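Local structure of exopolygalacturonase (Yersinia enterocolitica, 2UVF) at residues R188-A193 and N210-A215; I261-S266 and V342-F347; T528-T533 and Q560-T565. The protein hydrolyses the polygalacturonate of pectin from the chain end, as a periplasmic family 28 glycoside hydrolase that binds digalacturonic acid. All blocks are in the same frame, centred on the assembly; numbering follows the deposited sequence. Where two conformers were deposited one is given.

All three contacts join successive coils of the parallel beta-helix, at different places along its length. Contacts 1 and 2 are neighbours, their centres 11 Å apart, because strands 207-211 and 258-264 lie next to each other. L211 N comes within 2.8 Å of T264 O, and N210 OD1 within 2.9 Å of T264 OG1, both probable hydrogen bonds. Contact 3 lies on the other side of the chain's centre, with its own centre about 43 Å from that of contact 1 and about 36 Å from that of contact 2. The pocket holding the glycan, which includes R240, D381, D402 and K468, takes none of its residues from the six segments.

Contact 1. Residues R188-A193 and N210-A215; sequences RVEIPA and NLQAGA
E190 pairs with N210 and I191 with L211, in register on two parallel strands from successive coils of the right-handed beta-helix that forms the catalytic domain of family 28 enzymes. In the backbone, N210 N donates to V189 O at 2.8 Å, and I191 N reaches N210 O at 3.0 Å.

One polar side-chain bond repeats this link on the E190 face. With N210 CG anti to its own N (chi1 -173°), ND2 swings over to E190 OE1, 2.9 Å away, while OD1 bonds to T264 and helps fix the amide's rotation. The bond to E190 is bent, 143° at the hydrogen, and the carboxylate and amide planes stand 73° apart. Beside it, R188 CG is 3.8 Å from N210 CB. The R188 guanidinium forms salt bridges with D49 and E50 of the fibronectin type III domain.

Apolar contacts take the other face, where I191 CD1 lies 4.0 Å from L211 CD2.

Beyond the strands, Q212-A215 makes a type II turn, with G214 at positive phi. A single water ties it to the first segment, accepting a bond from A193 N at 3.0 Å and donating to Q212 OE1 at 2.9 Å.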
ATOM      1  N   ARG A 188      -4.337  -7.470 -24.500  1.00 53.70           N
ATOM      2  CA  ARG A 188      -3.460  -6.539 -23.822  1.00 52.29           C
ATOM      3  C   ARG A 188      -3.511  -5.227 -24.599  1.00 51.50           C
ATOM      4  O   ARG A 188      -3.080  -5.169 -25.758  1.00 51.50           O
ATOM      5  CB  ARG A 188      -2.030  -7.083 -23.742  1.00 52.26           C
ATOM      6  CG  ARG A 188      -1.033  -6.135 -23.067  1.00 51.94           C
ATOM      7  CD  ARG A 188       0.396  -6.645 -23.166  1.00 51.90           C
ATOM      8  NE  ARG A 188       0.515  -7.934 -22.501  1.00 51.07           N
ATOM      9  CZ  ARG A 188       1.359  -8.909 -22.839  1.00 51.94           C
ATOM     10  NH1 ARG A 188       2.208  -8.778 -23.860  1.00 52.17           N
ATOM     11  NH2 ARG A 188       1.343 -10.037 -22.145  1.00 51.44           N
ATOM     12  N   VAL A 189      -4.074  -4.192 -23.975  1.00 50.23           N
ATOM     13  CA  VAL A 189      -4.094  -2.853 -24.566  1.00 49.30           C
ATOM     14  C   VAL A 189      -2.740  -2.184 -24.295  1.00 49.15           C
ATOM     15  O   VAL A 189      -2.320  -2.106 -23.147  1.00 49.21           O
ATOM     16  CB  VAL A 189      -5.264  -2.001 -24.004  1.00 49.16           C
ATOM     17  CG1 VAL A 189      -5.320  -0.621 -24.653  1.00 48.60           C
ATOM     18  CG2 VAL A 189      -6.574  -2.716 -24.193  1.00 48.42           C
ATOM     19  N   GLU A 190      -2.063  -1.729 -25.351  1.00 48.69           N
ATOM     20  CA  GLU A 190      -0.762  -1.073 -25.243  1.00 48.53           C
ATOM     21  C   GLU A 190      -0.877   0.441 -25.400  1.00 48.05           C
ATOM     22  O   GLU A 190      -1.487   0.919 -26.353  1.00 47.55           O
ATOM     23  CB  GLU A 190       0.238  -1.586 -26.301  1.00 48.72           C
ATOM     24  CG  GLU A 190       0.221  -3.087 -26.584  1.00 50.61           C
ATOM     25  CD  GLU A 190       1.155  -3.907 -25.698  1.00 53.14           C
ATOM     26  OE1 GLU A 190       1.506  -3.450 -24.587  1.00 52.90           O
ATOM     27  OE2 GLU A 190       1.533  -5.026 -26.124  1.00 54.17           O
ATOM     28  N   ILE A 191      -0.282   1.178 -24.458  1.00 47.74           N
ATOM     29  CA  ILE A 191      -0.037   2.621 -24.595  1.00 47.04           C
ATOM     30  C   ILE A 191       1.482   2.815 -24.763  1.00 47.63           C
ATOM     31  O   ILE A 191       2.211   2.880 -23.758  1.00 47.97           O
ATOM     32  CB  ILE A 191      -0.535   3.414 -23.351  1.00 47.08           C
ATOM     33  CG1 ILE A 191      -2.050   3.218 -23.137  1.00 46.61           C
ATOM     34  CG2 ILE A 191      -0.161   4.899 -23.457  1.00 47.01           C
ATOM     35  CD1 ILE A 191      -2.558   3.617 -21.788  1.00 45.62           C
ATOM     36  N   PRO A 192       1.975   2.870 -26.025  1.00 47.45           N
ATOM     37  CA  PRO A 192       3.397   3.091 -26.328  1.00 47.11           C
ATOM     38  C   PRO A 192       3.991   4.404 -25.794  1.00 47.14           C
ATOM     39  O   PRO A 192       3.265   5.243 -25.260  1.00 46.80           O
ATOM     40  CB  PRO A 192       3.424   3.084 -27.875  1.00 47.44           C
ATOM     41  CG  PRO A 192       2.026   3.379 -28.299  1.00 47.31           C
ATOM     42  CD  PRO A 192       1.188   2.696 -27.265  1.00 47.67           C
ATOM     43  N   ALA A 193       5.309   4.578 -25.959  1.00 47.23           N
ATOM     44  CA  ALA A 193       5.983   5.844 -25.632  1.00 47.12           C
ATOM     45  C   ALA A 193       5.206   7.056 -26.157  1.00 46.91           C
ATOM     46  O   ALA A 193       4.622   7.011 -27.243  1.00 47.21           O
ATOM     47  CB  ALA A 193       7.428   5.854 -26.156  1.00 47.18           C
ATOM     48  N   ASN A 210      -1.333  -2.288 -20.520  1.00 40.98           N
ATOM     49  CA  ASN A 210       0.100  -2.218 -20.413  1.00 40.89           C
ATOM     50  C   ASN A 210       0.600  -0.850 -20.858  1.00 41.35           C
ATOM     51  O   ASN A 210       0.457  -0.471 -22.024  1.00 41.55           O
ATOM     52  CB  ASN A 210       0.734  -3.316 -21.277  1.00 40.70           C
ATOM     53  CG  ASN A 210       2.230  -3.420 -21.080  1.00 40.42           C
ATOM     54  OD1 ASN A 210       2.695  -3.789 -19.994  1.00 38.27           O
ATOM     55  ND2 ASN A 210       3.002  -3.092 -22.130  1.00 37.06           N
ATOM     56  N   LEU A 211       1.190  -0.125 -19.910  1.00 41.14           N
ATOM     57  CA  LEU A 211       1.883   1.111 -20.184  1.00 41.47           C
ATOM     58  C   LEU A 211       3.369   0.794 -20.413  1.00 41.75           C
ATOM     59  O   LEU A 211       4.066   0.351 -19.500  1.00 41.75           O
ATOM     60  CB  LEU A 211       1.674   2.097 -19.022  1.00 41.33           C
ATOM     61  CG  LEU A 211       0.219   2.405 -18.652  1.00 41.65           C
ATOM     62  CD1 LEU A 211      -0.140   1.852 -17.272  1.00 41.43           C
ATOM     63  CD2 LEU A 211      -0.001   3.899 -18.702  1.00 42.21           C
ATOM     64  N   GLN A 212       3.838   1.007 -21.641  1.00 41.88           N
ATOM     65  CA  GLN A 212       5.181   0.603 -22.059  1.00 41.41           C
ATOM     66  C   GLN A 212       6.226   1.628 -21.652  1.00 40.65           C
ATOM     67  O   GLN A 212       5.898   2.751 -21.273  1.00 40.48           O
ATOM     68  CB  GLN A 212       5.236   0.448 -23.586  1.00 41.73           C
ATOM     69  CG  GLN A 212       4.451  -0.724 -24.162  1.00 42.04           C
ATOM     70  CD  GLN A 212       4.561  -0.791 -25.685  1.00 42.53           C
ATOM     71  OE1 GLN A 212       4.373   0.206 -26.376  1.00 44.89           O
ATOM     72  NE2 GLN A 212       4.881  -1.963 -26.205  1.00 42.89           N
ATOM     73  N   ALA A 213       7.492   1.240 -21.755  1.00 39.89           N
ATOM     74  CA  ALA A 213       8.604   2.158 -21.484  1.00 38.79           C
ATOM     75  C   ALA A 213       8.446   3.474 -22.255  1.00 38.46           C
ATOM     76  O   ALA A 213       8.351   3.494 -23.495  1.00 38.68           O
ATOM     77  CB  ALA A 213       9.917   1.499 -21.809  1.00 38.98           C
ATOM     78  N   GLY A 214       8.390   4.570 -21.513  1.00 37.11           N
ATOM     79  CA  GLY A 214       8.252   5.890 -22.118  1.00 36.42           C
ATOM     80  C   GLY A 214       6.834   6.420 -22.226  1.00 35.21           C
ATOM     81  O   GLY A 214       6.651   7.586 -22.551  1.00 34.64           O
ATOM     82  N   ALA A 215       5.845   5.562 -21.956  1.00 34.90           N
ATOM     83  CA  ALA A 215       4.422   5.955 -21.920  1.00 34.40           C
ATOM     84  C   ALA A 215       4.022   6.801 -20.711  1.00 34.28           C
ATOM     85  O   ALA A 215       4.317   6.445 -19.579  1.00 34.97           O
ATOM     86  CB  ALA A 215       3.521   4.726 -21.985  1.00 34.09           C
TER
HETATM   87  O   HOH W   1       6.381   2.099 -27.177  1.00 36.91           O

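Contact 2. Residues I261-S266 and V342-F347; sequences IRITGS and VYLAGF
I261-T264 and V342-A345 run parallel with their axes 4.7 Å apart and only 1° between their directions, joined by Y343 N to I261 O, I263 N to Y343 O and A345 N to I263 O.

On one face R262 lays its guanidinium against the tyrosine: Y343 CD2 sits over one face of the group, 3.2 Å from R262 NH2, and the two planes are 20° apart. The bend in the arginine chain beyond CG brings it there, and bonds from NH1 to T208 OG1 and from NH2 to L46 O fix its rotation. T264 CG2 adds a methyl contact to the same ring, 3.8 Å from Y343 CD2, while the phenol hydroxyl bonds to N368.

The opposite face is apolar. I263 and L344 point the same way, I263 CG1 to L344 CD2 at 3.9 Å. F347, its CG wedged between backbone N and carbonyl carbon (chi1 56°), turns its ring back against I263, so that F347 CE2 lies 3.7 Å from I263 CG2 and the ring edge meets I263 O in plane. M334 and I357 also pack on it.

Past the strand ends, one water donates to both S266 O and G346 O, each at 2.7 Å. Such flush stacking of strands, with apolar side chains turned inward, is characteristic of the right-handed parallel beta-helix of family 28 glycoside hydrolases.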
ATOM      1  N   ILE A 261      -8.453  -8.541 -13.790  1.00 39.29           N
ATOM      2  CA  ILE A 261      -7.963  -7.260 -14.348  1.00 39.18           C
ATOM      3  C   ILE A 261      -6.478  -7.014 -14.027  1.00 38.64           C
ATOM      4  O   ILE A 261      -6.039  -7.186 -12.896  1.00 38.48           O
ATOM      5  CB  ILE A 261      -8.830  -6.025 -13.912  1.00 39.24           C
ATOM      6  CG1 ILE A 261     -10.320  -6.269 -14.238  1.00 40.20           C
ATOM      7  CG2 ILE A 261      -8.321  -4.775 -14.575  1.00 37.63           C
ATOM      8  CD1 ILE A 261     -11.283  -5.220 -13.714  1.00 39.28           C
ATOM      9  N   ARG A 262      -5.728  -6.583 -15.037  1.00 38.31           N
ATOM     10  CA  ARG A 262      -4.273  -6.455 -14.953  1.00 37.85           C
ATOM     11  C   ARG A 262      -3.820  -5.114 -15.516  1.00 37.30           C
ATOM     12  O   ARG A 262      -4.253  -4.710 -16.596  1.00 37.00           O
ATOM     13  CB  ARG A 262      -3.580  -7.586 -15.730  1.00 37.50           C
ATOM     14  CG  ARG A 262      -3.816  -8.978 -15.167  1.00 38.23           C
ATOM     15  CD  ARG A 262      -3.178 -10.024 -16.034  1.00 37.79           C
ATOM     16  NE  ARG A 262      -1.824 -10.334 -15.594  1.00 38.21           N
ATOM     17  CZ  ARG A 262      -0.708  -9.888 -16.155  1.00 37.69           C
ATOM     18  NH1 ARG A 262      -0.743  -9.093 -17.217  1.00 39.06           N
ATOM     19  NH2 ARG A 262       0.455 -10.255 -15.647  1.00 39.10           N
ATOM     20  N   ILE A 263      -2.947  -4.429 -14.776  1.00 36.56           N
ATOM     21  CA  ILE A 263      -2.352  -3.175 -15.237  1.00 35.43           C
ATOM     22  C   ILE A 263      -0.840  -3.242 -15.005  1.00 35.55           C
ATOM     23  O   ILE A 263      -0.392  -3.448 -13.874  1.00 35.44           O
ATOM     24  CB  ILE A 263      -2.991  -1.947 -14.542  1.00 35.61           C
ATOM     25  CG1 ILE A 263      -4.514  -2.125 -14.471  1.00 33.86           C
ATOM     26  CG2 ILE A 263      -2.543  -0.648 -15.235  1.00 34.02           C
ATOM     27  CD1 ILE A 263      -5.262  -0.992 -13.811  1.00 35.12           C
ATOM     28  N   THR A 264      -0.056  -3.070 -16.073  1.00 35.07           N
ATOM     29  CA  THR A 264       1.364  -3.448 -16.039  1.00 34.64           C
ATOM     30  C   THR A 264       2.199  -2.523 -16.910  1.00 34.50           C
ATOM     31  O   THR A 264       1.686  -1.589 -17.519  1.00 34.63           O
ATOM     32  CB  THR A 264       1.587  -4.920 -16.538  1.00 34.73           C
ATOM     33  OG1 THR A 264       1.161  -5.022 -17.899  1.00 33.79           O
ATOM     34  CG2 THR A 264       0.830  -5.949 -15.690  1.00 33.03           C
ATOM     35  N   GLY A 265       3.494  -2.797 -16.971  1.00 34.66           N
ATOM     36  CA  GLY A 265       4.409  -2.047 -17.814  1.00 34.60           C
ATOM     37  C   GLY A 265       5.126  -1.009 -16.981  1.00 35.09           C
ATOM     38  O   GLY A 265       4.618  -0.590 -15.930  1.00 35.15           O
ATOM     39  N   SER A 266       6.294  -0.588 -17.458  1.00 34.55           N
ATOM     40  CA  SER A 266       7.123   0.371 -16.745  1.00 34.35           C
ATOM     41  C   SER A 266       6.751   1.828 -16.984  1.00 34.55           C
ATOM     42  O   SER A 266       7.483   2.726 -16.565  1.00 34.62           O
ATOM     43  CB  SER A 266       8.599   0.134 -17.068  1.00 34.08           C
ATOM     44  OG  SER A 266       8.911   0.563 -18.376  1.00 34.94           O
ATOM     45  N   VAL A 342      -6.901  -9.112  -9.259  1.00 35.80           N
ATOM     46  CA  VAL A 342      -6.218  -7.930  -9.825  1.00 34.23           C
ATOM     47  C   VAL A 342      -4.694  -8.105  -9.825  1.00 33.50           C
ATOM     48  O   VAL A 342      -4.133  -8.736  -8.931  1.00 33.71           O
ATOM     49  CB  VAL A 342      -6.565  -6.644  -9.068  1.00 34.31           C
ATOM     50  CG1 VAL A 342      -5.964  -5.428  -9.772  1.00 33.57           C
ATOM     51  CG2 VAL A 342      -8.057  -6.487  -8.955  1.00 34.79           C
ATOM     52  N   TYR A 343      -4.026  -7.572 -10.845  1.00 32.66           N
ATOM     53  CA  TYR A 343      -2.568  -7.573 -10.876  1.00 31.68           C
ATOM     54  C   TYR A 343      -2.060  -6.246 -11.397  1.00 31.12           C
ATOM     55  O   TYR A 343      -2.181  -5.947 -12.593  1.00 31.12           O
ATOM     56  CB  TYR A 343      -2.003  -8.739 -11.709  1.00 31.33           C
ATOM     57  CG  TYR A 343      -0.457  -8.846 -11.752  1.00 30.93           C
ATOM     58  CD1 TYR A 343       0.269  -9.302 -10.649  1.00 31.58           C
ATOM     59  CD2 TYR A 343       0.254  -8.555 -12.920  1.00 31.34           C
ATOM     60  CE1 TYR A 343       1.679  -9.422 -10.693  1.00 30.29           C
ATOM     61  CE2 TYR A 343       1.655  -8.672 -12.975  1.00 29.53           C
ATOM     62  CZ  TYR A 343       2.359  -9.107 -11.861  1.00 29.83           C
ATOM     63  OH  TYR A 343       3.750  -9.224 -11.908  1.00 29.16           O
ATOM     64  N   LEU A 344      -1.456  -5.483 -10.481  1.00 30.70           N
ATOM     65  CA  LEU A 344      -0.788  -4.203 -10.785  1.00 30.42           C
ATOM     66  C   LEU A 344       0.721  -4.424 -10.755  1.00 30.70           C
ATOM     67  O   LEU A 344       1.220  -5.078  -9.848  1.00 31.14           O
ATOM     68  CB  LEU A 344      -1.228  -3.141  -9.758  1.00 29.96           C
ATOM     69  CG  LEU A 344      -2.749  -3.130  -9.473  1.00 27.39           C
ATOM     70  CD1 LEU A 344      -3.099  -2.232  -8.263  1.00 26.89           C
ATOM     71  CD2 LEU A 344      -3.589  -2.750 -10.727  1.00 24.02           C
ATOM     72  N   ALA A 345       1.451  -3.930 -11.758  1.00 30.94           N
ATOM     73  CA  ALA A 345       2.881  -4.203 -11.838  1.00 30.55           C
ATOM     74  C   ALA A 345       3.682  -3.167 -12.634  1.00 30.91           C
ATOM     75  O   ALA A 345       3.207  -2.672 -13.646  1.00 30.87           O
ATOM     76  CB  ALA A 345       3.122  -5.588 -12.413  1.00 31.21           C
ATOM     77  N   GLY A 346       4.894  -2.863 -12.161  1.00 29.70           N
ATOM     78  CA  GLY A 346       5.876  -2.039 -12.900  1.00 29.46           C
ATOM     79  C   GLY A 346       5.655  -0.541 -13.028  1.00 28.80           C
ATOM     80  O   GLY A 346       6.621   0.231 -13.219  1.00 28.30           O
ATOM     81  N   PHE A 347       4.396  -0.116 -12.955  1.00 28.20           N
ATOM     82  CA  PHE A 347       4.087   1.261 -13.319  1.00 27.90           C
ATOM     83  C   PHE A 347       4.438   2.260 -12.245  1.00 28.08           C
ATOM     84  O   PHE A 347       4.517   1.912 -11.069  1.00 27.86           O
ATOM     85  CB  PHE A 347       2.645   1.460 -13.873  1.00 27.90           C
ATOM     86  CG  PHE A 347       1.524   0.991 -12.972  1.00 27.68           C
ATOM     87  CD1 PHE A 347       1.011   1.829 -11.972  1.00 28.98           C
ATOM     88  CD2 PHE A 347       0.920  -0.248 -13.175  1.00 27.72           C
ATOM     89  CE1 PHE A 347      -0.044   1.419 -11.161  1.00 25.30           C
ATOM     90  CE2 PHE A 347      -0.145  -0.672 -12.365  1.00 27.40           C
ATOM     91  CZ  PHE A 347      -0.633   0.175 -11.356  1.00 26.04           C
TER
HETATM   92  O   HOH W   2       7.741   2.645 -13.831  1.00 21.42           O

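Contact 3. Residues T528-T533 and Q560-T565; sequences TVDNST and QLNNVT
D530 and N562 lie side by side and point the same way, their carboxylate and amide planes turned 56° apart. Both side chains have CG anti to the backbone N, which carries the two groups out together from the same face. N562 ND2 then donates to D530 OD1 at 3.0 Å in an almost straight bond, 168° at the hydrogen. The acceptor lies close to the amide plane, whereas the donor comes in from above the carboxylate plane. The other end of the amide, OD1, bonds to T583 OG1 on strand 576-583, so the asparagine is held at both ends and its rotation is set. A sulfate ion, probably from the crystallisation liquor, lies about 3 Å from the D530 side chain.

T528 and Q560 also run alongside each other on this face. The glutamine chain bends at its second torsion, and Q560 OE1 comes to rest 3.2 Å from the T528 methyl CG2. Its NE2 bonds to N558 OD1, and the threonine hydroxyl to H108 N and Q107 OE1, which belong to the fibronectin type III domain.

Both strands are rungs of the right-handed parallel beta-helix, near its C-terminal end, and their backbones are stitched by V529 N to Q560 O at 2.9 Å and N562 N to V529 O at 2.8 Å.

The opposite face turns inward. Here V529 and L561 cross obliquely, with L561 CD2 pressed against V529 CB and CG2, the latter at 3.5 Å; V494 touches both residues and F582 lies against the leucine. Farther along, V564 directs CG1 at S532 CB, 3.8 Å away, and a backbone bond from S532 N to N563 O, 3.0 Å long, extends the pairing past the end of strand 551-562.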
ATOM      1  N   THR A 528      14.023  -2.979  14.203  1.00 27.62           N
ATOM      2  CA  THR A 528      15.064  -2.057  14.606  1.00 28.23           C
ATOM      3  C   THR A 528      14.744  -0.696  14.012  1.00 28.50           C
ATOM      4  O   THR A 528      14.390  -0.595  12.837  1.00 28.79           O
ATOM      5  CB  THR A 528      16.440  -2.532  14.105  1.00 28.04           C
ATOM      6  OG1 THR A 528      16.339  -2.856  12.704  1.00 28.75           O
ATOM      7  CG2 THR A 528      16.891  -3.771  14.880  1.00 26.54           C
ATOM      8  N   VAL A 529      14.834   0.333  14.835  1.00 28.33           N
ATOM      9  CA  VAL A 529      14.743   1.700  14.378  1.00 28.89           C
ATOM     10  C   VAL A 529      15.989   2.443  14.832  1.00 29.25           C
ATOM     11  O   VAL A 529      16.317   2.440  16.020  1.00 29.34           O
ATOM     12  CB  VAL A 529      13.516   2.470  14.974  1.00 28.66           C
ATOM     13  CG1 VAL A 529      13.448   3.897  14.404  1.00 27.09           C
ATOM     14  CG2 VAL A 529      12.218   1.735  14.740  1.00 28.77           C
ATOM     15  N   ASP A 530      16.660   3.086  13.880  1.00 29.77           N
ATOM     16  CA  ASP A 530      17.706   4.057  14.182  1.00 29.77           C
ATOM     17  C   ASP A 530      17.208   5.456  13.842  1.00 30.23           C
ATOM     18  O   ASP A 530      17.016   5.784  12.675  1.00 29.19           O
ATOM     19  CB  ASP A 530      18.978   3.751  13.403  1.00 29.22           C
ATOM     20  CG  ASP A 530      20.153   4.647  13.798  1.00 29.74           C
ATOM     21  OD1 ASP A 530      20.124   5.359  14.832  1.00 28.40           O
ATOM     22  OD2 ASP A 530      21.132   4.635  13.042  1.00 30.23           O
ATOM     23  N   ASN A 531      17.011   6.263  14.883  0.50 30.42           N
ATOM     24  CA  ASN A 531      16.589   7.656  14.777  0.50 30.94           C
ATOM     25  C   ASN A 531      15.113   7.827  14.491  0.50 32.28           C
ATOM     26  O   ASN A 531      14.554   7.216  13.569  0.50 32.54           O
ATOM     27  CB  ASN A 531      17.406   8.436  13.735  0.50 30.30           C
ATOM     28  CG  ASN A 531      18.902   8.394  14.002  0.50 28.34           C
ATOM     29  OD1 ASN A 531      19.705   8.346  13.067  0.50 24.97           O
ATOM     30  ND2 ASN A 531      19.279   8.422  15.269  0.50 24.57           N
ATOM     31  N   SER A 532      14.494   8.658  15.315  1.00 33.70           N
ATOM     32  CA  SER A 532      13.148   9.147  15.090  1.00 36.26           C
ATOM     33  C   SER A 532      13.295  10.615  15.461  1.00 37.81           C
ATOM     34  O   SER A 532      13.637  10.930  16.611  1.00 38.93           O
ATOM     35  CB  SER A 532      12.167   8.466  16.020  1.00 36.42           C
ATOM     36  OG  SER A 532      10.912   8.248  15.393  1.00 39.59           O
ATOM     37  N   THR A 533      13.083  11.497  14.484  1.00 39.09           N
ATOM     38  CA  THR A 533      13.379  12.920  14.624  1.00 40.43           C
ATOM     39  C   THR A 533      12.154  13.740  15.081  1.00 41.12           C
ATOM     40  O   THR A 533      12.221  14.968  15.176  1.00 41.42           O
ATOM     41  CB  THR A 533      13.966  13.506  13.309  1.00 40.32           C
ATOM     42  OG1 THR A 533      12.912  13.865  12.408  1.00 41.46           O
ATOM     43  CG2 THR A 533      14.913  12.496  12.607  1.00 41.84           C
ATOM     44  N   GLN A 560      14.869  -3.038  18.827  1.00 30.88           N
ATOM     45  CA  GLN A 560      15.944  -2.124  19.240  1.00 30.29           C
ATOM     46  C   GLN A 560      15.706  -0.728  18.680  1.00 30.00           C
ATOM     47  O   GLN A 560      15.542  -0.551  17.474  1.00 29.63           O
ATOM     48  CB  GLN A 560      17.328  -2.629  18.788  1.00 30.05           C
ATOM     49  CG  GLN A 560      17.825  -3.906  19.454  1.00 29.09           C
ATOM     50  CD  GLN A 560      17.319  -5.183  18.815  1.00 29.39           C
ATOM     51  OE1 GLN A 560      17.404  -5.366  17.599  1.00 29.40           O
ATOM     52  NE2 GLN A 560      16.806  -6.098  19.643  1.00 28.45           N
ATOM     53  N   LEU A 561      15.720   0.258  19.564  1.00 29.42           N
ATOM     54  CA  LEU A 561      15.391   1.618  19.221  1.00 29.41           C
ATOM     55  C   LEU A 561      16.543   2.551  19.589  1.00 29.70           C
ATOM     56  O   LEU A 561      16.839   2.750  20.781  1.00 30.10           O
ATOM     57  CB  LEU A 561      14.100   2.050  19.941  1.00 28.86           C
ATOM     58  CG  LEU A 561      12.820   1.278  19.645  1.00 28.58           C
ATOM     59  CD1 LEU A 561      11.650   1.810  20.405  1.00 29.46           C
ATOM     60  CD2 LEU A 561      12.541   1.381  18.208  1.00 30.68           C
ATOM     61  N   ASN A 562      17.202   3.116  18.579  1.00 29.23           N
ATOM     62  CA  ASN A 562      18.255   4.064  18.850  1.00 28.47           C
ATOM     63  C   ASN A 562      17.834   5.489  18.521  1.00 28.77           C
ATOM     64  O   ASN A 562      17.264   5.744  17.448  1.00 28.04           O
ATOM     65  CB  ASN A 562      19.518   3.690  18.075  1.00 28.93           C
ATOM     66  CG  ASN A 562      20.701   4.515  18.488  1.00 27.51           C
ATOM     67  OD1 ASN A 562      21.212   4.381  19.594  1.00 25.80           O
ATOM     68  ND2 ASN A 562      21.134   5.388  17.611  1.00 27.33           N
ATOM     69  N   ASN A 563      18.119   6.400  19.453  0.50 28.25           N
ATOM     70  CA  ASN A 563      17.861   7.822  19.281  0.50 27.69           C
ATOM     71  C   ASN A 563      16.384   8.102  18.976  0.50 28.02           C
ATOM     72  O   ASN A 563      16.029   8.672  17.937  0.50 27.62           O
ATOM     73  CB  ASN A 563      18.799   8.431  18.227  0.50 27.55           C
ATOM     74  CG  ASN A 563      18.558   9.917  18.014  0.50 25.34           C
ATOM     75  OD1 ASN A 563      18.619  10.401  16.891  0.50 26.22           O
ATOM     76  ND2 ASN A 563      18.272  10.639  19.088  0.50 22.22           N
ATOM     77  N   VAL A 564      15.539   7.659  19.900  1.00 28.33           N
ATOM     78  CA  VAL A 564      14.109   7.906  19.870  1.00 28.76           C
ATOM     79  C   VAL A 564      13.673   8.517  21.229  1.00 29.54           C
ATOM     80  O   VAL A 564      14.384   8.405  22.249  1.00 29.42           O
ATOM     81  CB  VAL A 564      13.285   6.610  19.549  1.00 28.74           C
ATOM     82  CG1 VAL A 564      13.774   5.925  18.277  1.00 27.40           C
ATOM     83  CG2 VAL A 564      13.276   5.620  20.742  1.00 28.42           C
ATOM     84  N   THR A 565      12.509   9.149  21.231  1.00 29.85           N
ATOM     85  CA  THR A 565      11.900   9.662  22.459  1.00 30.56           C
ATOM     86  C   THR A 565      11.317   8.504  23.282  1.00 31.79           C
ATOM     87  O   THR A 565      11.077   7.385  22.740  1.00 31.29           O
ATOM     88  CB  THR A 565      10.771  10.654  22.159  1.00 29.99           C
ATOM     89  OG1 THR A 565       9.716   9.967  21.492  1.00 31.29           O
ATOM     90  CG2 THR A 565      11.250  11.768  21.306  1.00 28.65           C
TER